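Local atomic coordinates of UDP-glucose 6-dehydrogenase (Pyrobaculum islandicum, PDB entry 3VTF), a protein that probably catalyses the two-step, NAD-dependent oxidation of UDP-glucose to UDP-glucuronate in nucleotide-sugar biosynthesis. Residues Val369-Met377 with Thr408-Leu416; Leu398-Ala409 with Tyr418-Val429. All coordinates share one frame; numbering follows the deposited sequence.

In the fold
Both contacts belong to the UDP-binding domain and reach its six-stranded parallel sheet, their centres about 10 Å apart. Contact 2 pairs the neighbouring strands 403-406 and 422-425; contact 1 ties the loop that follows the first of them to the end of strand 368-372, which lies on the far side of strand 335-339. T408 and A409 belong to both. A probable hydrogen bond of 2.8 Å between Y413 O and Y418 OH joins the two, and Y370 packs on V401. UDP-glucose is close by: the side chain of R427, in contact 2, comes within about 3 Å of it, whereas that of W410, in contact 1, stays about 10 Å away.

Contact 1: Val369-Met377 with Thr408-Leu416; sequences VYVHDPMAM and TAWPQYEGL
The indole of W410 has P374 lying over one face, with CD above the five-membered ring in a CH-pi contact, and M375 at its edge, where SD is 3.7 Å from W410 CH2 in a Met-aromatic contact. Y413 carries W410 CB over the centre of one face and meets H372 at its edge. The imidazole and phenol touch rim to rim, planes 57° apart, and a hydrogen bond of 2.7 Å links H372 ND1 to Y413 OH; either may be the donor. H372 reaches it with CG anti to the backbone N (chi1 171°). Q412 and H372 reach toward each other from opposite directions, Q412 NE2 near the imidazole edge at 3.6 Å from H372 CE1, while Q412 OE1 lies 3.3 Å from P374 CG.

D373 crosses the indole at about a right angle. W410 NE1 donates to D373 OD1 over 2.7 Å, a bent bond (131° at the hydrogen) that arrives from above the carboxylate plane. The same OD1 accepts from the backbone N of L341 and A342, past the end of strand 335-339. OD2 turns back on its own chain and takes the N-H groups of M375 and A376, each at 2.8 Å, the first closing an Asx turn, the second extending it to an Asx motif, just ahead of helix 377-384. Between them, the two oxygens of this buried carboxylate collect five N-H donors, which would be expected to favour its charged form and to fix its rotation, so that one aspartate joins the ends of two strands, a helix start and the W410 loop.

Contact 2: Leu398-Ala409 with Tyr418-Val429; sequences LDQVEGVIIATA and YRGKVVVDGRYV
Strands 403-406 and 422-425 run parallel, their axes 4.7 Å apart and 18° askew, in a ladder that includes V424 N to V404 O (2.8 Å, nearly straight at 176°) and I406 N to V424 O. On one face of the sheet I406 is the hub: its CD1 meets V423 CG1 at 3.8 Å and the ring of Y418, while CG2 touches V429 CG2. L398, from helix 394-400, meets the same ring obliquely through CD1, an off-centre CH-pi contact, and Y418 OH is bonded to Y413 O. On the other face I405 CG1 lies against V424 CB, and helix 304-328 packs on V422 and V424. These are adjacent strands of a Rossmann-like parallel sheet, whose carboxyl ends border the UDP-glucose site. There the R427 chain bends at chi2 (-70°) and its NE donates to A407 O at 2.8 Å; the oxygen lies in the guanidinium plane, while NE stands above the carbonyl plane. NH2 bonds G279 O, and the side chain touches UDP-glucose. D425 OD1 accepts from R427 N in an Asx turn, and OD2 bonds V429 N and Y438 OH. At the opposite end, K421 NZ bonds V401 O (3.1 Å) and, weakly, L398 O.

Contact 1: Val369-Met377 with Thr408-Leu416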
loop_
_atom_site.group_PDB
_atom_site.type_symbol
_atom_site.label_atom_id
_atom_site.label_comp_id
_atom_site.label_asym_id
_atom_site.label_seq_id
_atom_site.Cartn_x
_atom_site.Cartn_y
_atom_site.Cartn_z
ATOM N N VAL A 369 13.840 31.029 -15.902
ATOM C CA VAL A 369 13.673 30.276 -14.634
ATOM C C VAL A 369 14.507 30.800 -13.478
ATOM O O VAL A 369 15.741 30.963 -13.566
ATOM C CB VAL A 369 14.046 28.791 -14.867
ATOM C CG1 VAL A 369 13.938 27.960 -13.593
ATOM C CG2 VAL A 369 13.158 28.240 -15.927
ATOM N N TYR A 370 13.821 31.030 -12.377
ATOM C CA TYR A 370 14.423 31.402 -11.121
ATOM C C TYR A 370 14.234 30.228 -10.208
ATOM O O TYR A 370 13.155 29.579 -10.220
ATOM C CB TYR A 370 13.694 32.603 -10.534
ATOM C CG TYR A 370 13.761 33.780 -11.459
ATOM C CD1 TYR A 370 14.617 34.882 -11.173
ATOM C CD2 TYR A 370 12.982 33.815 -12.617
ATOM C CE1 TYR A 370 14.690 35.979 -12.060
ATOM C CE2 TYR A 370 13.041 34.891 -13.502
ATOM C CZ TYR A 370 13.888 35.968 -13.225
ATOM O OH TYR A 370 13.852 37.000 -14.130
ATOM N N VAL A 371 15.221 29.962 -9.368
ATOM C CA VAL A 371 15.114 28.883 -8.398
ATOM C C VAL A 371 15.571 29.312 -7.012
ATOM O O VAL A 371 16.365 30.218 -6.879
ATOM C CB VAL A 371 15.927 27.642 -8.830
ATOM C CG1 VAL A 371 15.531 27.201 -10.220
ATOM C CG2 VAL A 371 17.413 27.912 -8.739
ATOM N N HIS A 372 15.049 28.660 -5.989
ATOM C CA HIS A 372 15.545 28.796 -4.641
ATOM C C HIS A 372 15.526 27.487 -3.910
ATOM O O HIS A 372 14.675 26.650 -4.165
ATOM C CB HIS A 372 14.723 29.805 -3.849
ATOM C CG HIS A 372 15.050 29.827 -2.379
ATOM N ND1 HIS A 372 14.398 29.086 -1.493
ATOM C CD2 HIS A 372 16.009 30.522 -1.671
ATOM C CE1 HIS A 372 14.899 29.298 -0.279
ATOM N NE2 HIS A 372 15.886 30.176 -0.390
ATOM N N ASP A 373 16.461 27.295 -2.990
ATOM C CA ASP A 373 16.365 26.238 -1.992
ATOM C C ASP A 373 17.093 26.695 -0.752
ATOM O O ASP A 373 18.105 27.335 -0.863
ATOM C CB ASP A 373 16.975 24.932 -2.509
ATOM C CG ASP A 373 16.687 23.756 -1.612
ATOM O OD1 ASP A 373 15.706 23.052 -1.854
ATOM O OD2 ASP A 373 17.427 23.547 -0.652
ATOM N N PRO A 374 16.630 26.362 0.438
ATOM C CA PRO A 374 17.438 26.835 1.570
ATOM C C PRO A 374 18.822 26.176 1.688
ATOM O O PRO A 374 19.691 26.759 2.351
ATOM C CB PRO A 374 16.597 26.422 2.798
ATOM C CG PRO A 374 15.147 26.377 2.240
ATOM C CD PRO A 374 15.398 25.692 0.885
ATOM N N MET A 375 19.026 24.955 1.156
ATOM C CA MET A 375 20.342 24.311 1.262
ATOM C C MET A 375 20.963 23.858 -0.055
ATOM O O MET A 375 22.169 23.820 -0.183
ATOM C CB MET A 375 20.298 23.136 2.198
ATOM C CG MET A 375 19.948 23.512 3.615
ATOM S SD MET A 375 19.944 21.993 4.565
ATOM C CE MET A 375 21.744 21.747 4.700
ATOM N N ALA A 376 20.171 23.501 -1.054
ATOM C CA ALA A 376 20.735 22.669 -2.137
ATOM C C ALA A 376 21.211 23.466 -3.335
ATOM O O ALA A 376 21.416 22.906 -4.403
ATOM C CB ALA A 376 19.658 21.611 -2.567
ATOM N N MET A 377 21.384 24.786 -3.209
ATOM C CA MET A 377 21.539 25.564 -4.457
ATOM C C MET A 377 22.911 25.333 -5.049
ATOM O O MET A 377 23.073 25.355 -6.258
ATOM C CB MET A 377 21.263 27.059 -4.246
ATOM C CG MET A 377 19.765 27.348 -4.037
ATOM S SD MET A 377 19.346 29.129 -3.975
ATOM C CE MET A 377 19.506 29.353 -5.678
ATOM N N THR A 408 9.520 21.442 -3.246
ATOM C CA THR A 408 9.921 20.802 -1.998
ATOM C C THR A 408 9.315 21.634 -0.847
ATOM O O THR A 408 9.406 22.829 -0.851
ATOM C CB THR A 408 11.442 20.896 -1.810
ATOM O OG1 THR A 408 12.117 20.465 -2.991
ATOM C CG2 THR A 408 11.932 20.036 -0.601
ATOM N N ALA A 409 8.600 20.996 0.038
ATOM C CA ALA A 409 7.870 21.724 1.101
ATOM C C ALA A 409 8.850 22.047 2.236
ATOM O O ALA A 409 8.754 21.485 3.292
ATOM C CB ALA A 409 6.730 20.871 1.629
ATOM N N TRP A 410 9.824 22.932 1.985
ATOM C CA TRP A 410 10.701 23.422 3.093
ATOM C C TRP A 410 9.758 24.160 4.085
ATOM O O TRP A 410 8.946 24.941 3.612
ATOM C CB TRP A 410 11.715 24.400 2.532
ATOM C CG TRP A 410 12.837 23.671 1.860
ATOM C CD1 TRP A 410 12.999 23.352 0.507
ATOM C CD2 TRP A 410 14.019 23.139 2.548
ATOM N NE1 TRP A 410 14.155 22.658 0.319
ATOM C CE2 TRP A 410 14.821 22.498 1.532
ATOM C CE3 TRP A 410 14.476 23.173 3.875
ATOM C CZ2 TRP A 410 16.057 21.898 1.841
ATOM C CZ3 TRP A 410 15.719 22.589 4.182
ATOM C CH2 TRP A 410 16.490 21.967 3.178
ATOM N N PRO A 411 9.878 23.930 5.422
ATOM C CA PRO A 411 9.022 24.637 6.397
ATOM C C PRO A 411 9.013 26.152 6.195
ATOM O O PRO A 411 7.912 26.760 6.328
ATOM C CB PRO A 411 9.605 24.208 7.772
ATOM C CG PRO A 411 10.198 22.827 7.482
ATOM C CD PRO A 411 10.795 22.982 6.102
ATOM N N GLN A 412 10.142 26.768 5.793
ATOM C CA GLN A 412 10.069 28.214 5.579
ATOM C C GLN A 412 9.115 28.645 4.455
ATOM O O GLN A 412 8.764 29.841 4.299
ATOM C CB GLN A 412 11.452 28.814 5.334
ATOM C CG GLN A 412 12.104 28.550 3.978
ATOM C CD GLN A 412 13.617 28.853 4.023
ATOM O OE1 GLN A 412 14.340 28.243 4.831
ATOM N NE2 GLN A 412 14.098 29.773 3.176
ATOM N N TYR A 413 8.740 27.718 3.593
ATOM C CA TYR A 413 7.821 28.032 2.506
ATOM C C TYR A 413 6.381 28.278 2.978
ATOM O O TYR A 413 5.611 28.930 2.317
ATOM C CB TYR A 413 7.900 27.010 1.366
ATOM C CG TYR A 413 9.217 27.014 0.616
ATOM C CD1 TYR A 413 10.127 28.040 0.769
ATOM C CD2 TYR A 413 9.541 25.983 -0.242
ATOM C CE1 TYR A 413 11.316 28.043 0.088
ATOM C CE2 TYR A 413 10.728 25.981 -0.925
ATOM C CZ TYR A 413 11.606 27.004 -0.752
ATOM O OH TYR A 413 12.772 26.986 -1.436
ATOM N N GLU A 414 6.025 27.693 4.104
ATOM C CA GLU A 414 4.687 27.806 4.638
ATOM C C GLU A 414 4.336 29.235 5.058
ATOM O O GLU A 414 3.182 29.582 5.174
ATOM C CB GLU A 414 4.471 26.803 5.760
ATOM C CG GLU A 414 4.018 25.445 5.262
ATOM C CD GLU A 414 2.533 25.387 4.959
ATOM O OE1 GLU A 414 1.879 26.455 4.765
ATOM O OE2 GLU A 414 2.011 24.261 4.935
ATOM N N GLY A 415 5.350 30.031 5.332
ATOM C CA GLY A 415 5.161 31.380 5.796
ATOM C C GLY A 415 5.322 32.464 4.764
ATOM O O GLY A 415 5.400 33.620 5.124
ATOM N N LEU A 416 5.422 32.107 3.492
ATOM C CA LEU A 416 5.649 33.116 2.492
ATOM C C LEU A 416 4.336 33.843 2.045
ATOM O O LEU A 416 3.220 33.356 2.332
ATOM C CB LEU A 416 6.347 32.504 1.247
ATOM C CG LEU A 416 7.732 31.837 1.411
ATOM C CD1 LEU A 416 8.188 31.255 0.055
ATOM C CD2 LEU A 416 8.718 32.949 1.840
#

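Contact 2: Leu398-Ala409 with Tyr418-Val429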
loop_
_atom_site.group_PDB
_atom_site.type_symbol
_atom_site.label_atom_id
_atom_site.label_comp_id
_atom_site.label_asym_id
_atom_site.label_seq_id
_atom_site.Cartn_x
_atom_site.Cartn_y
_atom_site.Cartn_z
ATOM N N LEU A 398 9.500 34.997 -5.232
ATOM C CA LEU A 398 8.052 35.146 -5.556
ATOM C C LEU A 398 7.733 36.514 -6.166
ATOM O O LEU A 398 7.001 36.634 -7.164
ATOM C CB LEU A 398 7.233 34.972 -4.291
ATOM C CG LEU A 398 7.176 33.597 -3.662
ATOM C CD1 LEU A 398 6.342 33.600 -2.408
ATOM C CD2 LEU A 398 6.531 32.723 -4.754
ATOM N N ASP A 399 8.393 37.539 -5.633
ATOM C CA ASP A 399 8.120 38.959 -6.016
ATOM C C ASP A 399 8.578 39.215 -7.418
ATOM O O ASP A 399 8.037 40.101 -8.088
ATOM C CB ASP A 399 8.792 40.001 -5.048
ATOM C CG ASP A 399 8.283 39.915 -3.624
ATOM O OD1 ASP A 399 7.231 39.301 -3.318
ATOM O OD2 ASP A 399 8.972 40.436 -2.737
ATOM N N GLN A 400 9.563 38.436 -7.876
ATOM C CA GLN A 400 10.094 38.565 -9.239
ATOM C C GLN A 400 9.423 37.736 -10.326
ATOM O O GLN A 400 9.694 37.964 -11.504
ATOM C CB GLN A 400 11.552 38.138 -9.252
ATOM C CG GLN A 400 12.542 39.262 -9.403
ATOM C CD GLN A 400 13.932 38.704 -9.702
ATOM O OE1 GLN A 400 14.573 38.140 -8.814
ATOM N NE2 GLN A 400 14.387 38.833 -10.967
ATOM N N VAL A 401 8.680 36.684 -9.971
ATOM C CA VAL A 401 8.154 35.810 -11.046
ATOM C C VAL A 401 6.657 36.016 -11.253
ATOM O O VAL A 401 5.951 36.432 -10.340
ATOM C CB VAL A 401 8.456 34.293 -10.760
ATOM C CG1 VAL A 401 9.947 34.050 -10.695
ATOM C CG2 VAL A 401 7.838 33.846 -9.450
ATOM N N GLU A 402 6.152 35.670 -12.420
ATOM C CA GLU A 402 4.688 35.655 -12.639
ATOM C C GLU A 402 4.028 34.373 -12.067
ATOM O O GLU A 402 2.962 34.423 -11.409
ATOM C CB GLU A 402 4.413 35.751 -14.131
ATOM C CG GLU A 402 5.384 36.730 -14.805
ATOM C CD GLU A 402 5.217 36.765 -16.305
ATOM O OE1 GLU A 402 4.049 36.636 -16.767
ATOM O OE2 GLU A 402 6.244 36.878 -17.011
ATOM N N GLY A 403 4.711 33.246 -12.270
ATOM C CA GLY A 403 4.195 31.920 -11.852
ATOM C C GLY A 403 5.256 31.138 -11.087
ATOM O O GLY A 403 6.463 31.379 -11.189
ATOM N N VAL A 404 4.830 30.252 -10.230
ATOM C CA VAL A 404 5.789 29.519 -9.428
ATOM C C VAL A 404 5.300 28.036 -9.251
ATOM O O VAL A 404 4.108 27.729 -9.202
ATOM C CB VAL A 404 6.076 30.236 -8.073
ATOM C CG1 VAL A 404 4.889 30.096 -7.145
ATOM C CG2 VAL A 404 7.234 29.598 -7.335
ATOM N N ILE A 405 6.256 27.130 -9.151
ATOM C CA ILE A 405 5.932 25.734 -8.842
ATOM C C ILE A 405 6.685 25.427 -7.594
ATOM O O ILE A 405 7.926 25.651 -7.548
ATOM C CB ILE A 405 6.409 24.772 -9.990
ATOM C CG1 ILE A 405 5.554 24.975 -11.240
ATOM C CG2 ILE A 405 6.311 23.320 -9.517
ATOM C CD1 ILE A 405 6.040 24.311 -12.566
ATOM N N ILE A 406 5.954 24.954 -6.598
ATOM C CA ILE A 406 6.496 24.569 -5.313
ATOM C C ILE A 406 6.892 23.092 -5.430
ATOM O O ILE A 406 6.015 22.262 -5.609
ATOM C CB ILE A 406 5.457 24.726 -4.198
ATOM C CG1 ILE A 406 4.909 26.215 -4.124
ATOM C CG2 ILE A 406 6.058 24.274 -2.837
ATOM C CD1 ILE A 406 3.861 26.366 -2.978
ATOM N N ALA A 407 8.191 22.781 -5.308
ATOM C CA ALA A 407 8.681 21.425 -5.572
ATOM C C ALA A 407 9.264 20.719 -4.352
ATOM O O ALA A 407 9.394 19.497 -4.356
ATOM C CB ALA A 407 9.717 21.463 -6.759
ATOM N N THR A 408 9.520 21.442 -3.246
ATOM C CA THR A 408 9.921 20.802 -1.998
ATOM C C THR A 408 9.315 21.634 -0.847
ATOM O O THR A 408 9.406 22.829 -0.851
ATOM C CB THR A 408 11.442 20.896 -1.810
ATOM O OG1 THR A 408 12.117 20.465 -2.991
ATOM C CG2 THR A 408 11.932 20.036 -0.601
ATOM N N ALA A 409 8.600 20.996 0.038
ATOM C CA ALA A 409 7.870 21.724 1.101
ATOM C C ALA A 409 8.850 22.047 2.236
ATOM O O ALA A 409 8.754 21.485 3.292
ATOM C CB ALA A 409 6.730 20.871 1.629
ATOM N N TYR A 418 2.125 34.520 -0.917
ATOM C CA TYR A 418 1.859 34.078 -2.277
ATOM C C TYR A 418 0.762 34.901 -2.947
ATOM O O TYR A 418 0.308 34.546 -4.015
ATOM C CB TYR A 418 1.448 32.605 -2.324
ATOM C CG TYR A 418 2.469 31.614 -1.823
ATOM C CD1 TYR A 418 3.419 31.072 -2.668
ATOM C CD2 TYR A 418 2.457 31.203 -0.508
ATOM C CE1 TYR A 418 4.341 30.165 -2.204
ATOM C CE2 TYR A 418 3.371 30.300 -0.038
ATOM C CZ TYR A 418 4.308 29.783 -0.891
ATOM O OH TYR A 418 5.207 28.884 -0.406
ATOM N N ARG A 419 0.330 35.980 -2.310
ATOM C CA ARG A 419 -0.814 36.726 -2.822
ATOM C C ARG A 419 -0.530 37.323 -4.190
ATOM O O ARG A 419 0.520 37.867 -4.428
ATOM C CB ARG A 419 -1.259 37.785 -1.810
ATOM C CG ARG A 419 -1.835 37.174 -0.552
ATOM C CD ARG A 419 -2.116 38.187 0.535
ATOM N NE ARG A 419 -0.936 38.917 0.973
ATOM C CZ ARG A 419 -0.959 39.810 1.946
ATOM N NH1 ARG A 419 0.137 40.439 2.299
ATOM N NH2 ARG A 419 -2.096 40.066 2.559
ATOM N N GLY A 420 -1.485 37.197 -5.093
ATOM C CA GLY A 420 -1.357 37.764 -6.408
ATOM C C GLY A 420 -0.544 36.901 -7.339
ATOM O O GLY A 420 -0.338 37.254 -8.481
ATOM N N LYS A 421 -0.093 35.750 -6.864
ATOM C CA LYS A 421 0.782 34.941 -7.727
ATOM C C LYS A 421 -0.013 33.772 -8.327
ATOM O O LYS A 421 -1.087 33.424 -7.846
ATOM C CB LYS A 421 1.980 34.429 -6.937
ATOM C CG LYS A 421 2.934 35.547 -6.434
ATOM C CD LYS A 421 3.596 36.339 -7.544
ATOM C CE LYS A 421 4.236 37.563 -6.949
ATOM N NZ LYS A 421 4.886 38.264 -8.082
ATOM N N VAL A 422 0.530 33.188 -9.385
ATOM C CA VAL A 422 0.002 31.957 -9.980
ATOM C C VAL A 422 0.891 30.822 -9.438
ATOM O O VAL A 422 2.091 30.852 -9.647
ATOM C CB VAL A 422 0.104 32.002 -11.508
ATOM C CG1 VAL A 422 -0.397 30.645 -12.073
ATOM C CG2 VAL A 422 -0.740 33.211 -12.014
ATOM N N VAL A 423 0.306 29.885 -8.676
ATOM C CA VAL A 423 1.093 28.907 -7.991
ATOM C C VAL A 423 0.559 27.549 -8.437
ATOM O O VAL A 423 -0.655 27.271 -8.325
ATOM C CB VAL A 423 0.908 29.010 -6.478
ATOM C CG1 VAL A 423 1.618 27.885 -5.706
ATOM C CG2 VAL A 423 1.359 30.376 -5.975
ATOM N N VAL A 424 1.494 26.690 -8.840
ATOM C CA VAL A 424 1.207 25.241 -9.070
ATOM C C VAL A 424 1.911 24.586 -7.885
ATOM O O VAL A 424 3.155 24.659 -7.774
ATOM C CB VAL A 424 1.774 24.785 -10.424
ATOM C CG1 VAL A 424 1.757 23.269 -10.529
ATOM C CG2 VAL A 424 0.954 25.404 -11.593
ATOM N N ASP A 425 1.123 24.046 -6.970
ATOM C CA ASP A 425 1.658 23.513 -5.722
ATOM C C ASP A 425 1.958 22.016 -5.872
ATOM O O ASP A 425 1.014 21.155 -6.061
ATOM C CB ASP A 425 0.594 23.675 -4.643
ATOM C CG ASP A 425 1.067 23.266 -3.282
ATOM O OD1 ASP A 425 2.211 22.788 -3.150
ATOM O OD2 ASP A 425 0.289 23.405 -2.309
ATOM N N GLY A 426 3.244 21.670 -5.800
ATOM C CA GLY A 426 3.585 20.232 -6.011
ATOM C C GLY A 426 3.737 19.448 -4.783
ATOM O O GLY A 426 4.050 18.258 -4.875
ATOM N N ARG A 427 3.655 20.119 -3.635
ATOM C CA ARG A 427 3.889 19.510 -2.328
ATOM C C ARG A 427 2.874 19.762 -1.194
ATOM O O ARG A 427 3.135 19.352 -0.086
ATOM C CB ARG A 427 5.292 19.843 -1.826
ATOM C CG ARG A 427 6.393 19.382 -2.743
ATOM C CD ARG A 427 6.525 17.871 -2.745
ATOM N NE ARG A 427 7.606 17.442 -3.613
ATOM C CZ ARG A 427 7.734 16.221 -4.104
ATOM N NH1 ARG A 427 6.850 15.295 -3.833
ATOM N NH2 ARG A 427 8.752 15.935 -4.883
ATOM N N TYR A 428 1.732 20.386 -1.481
ATOM C CA TYR A 428 0.745 20.728 -0.457
ATOM C C TYR A 428 1.199 21.708 0.608
ATOM O O TYR A 428 1.565 21.316 1.691
ATOM C CB TYR A 428 0.172 19.487 0.206
ATOM C CG TYR A 428 -1.216 19.656 0.743
ATOM C CD1 TYR A 428 -2.309 19.521 -0.078
ATOM C CD2 TYR A 428 -1.437 19.927 2.075
ATOM C CE1 TYR A 428 -3.584 19.661 0.401
ATOM C CE2 TYR A 428 -2.713 20.079 2.566
ATOM C CZ TYR A 428 -3.785 19.950 1.722
ATOM O OH TYR A 428 -5.060 20.079 2.186
ATOM N N VAL A 429 1.255 22.982 0.244
ATOM C CA VAL A 429 1.495 24.044 1.205
ATOM C C VAL A 429 0.215 24.869 1.410
ATOM O O VAL A 429 -0.200 25.583 0.524
ATOM C CB VAL A 429 2.647 24.932 0.717
ATOM C CG1 VAL A 429 2.907 26.071 1.674
ATOM C CG2 VAL A 429 3.900 24.099 0.509
#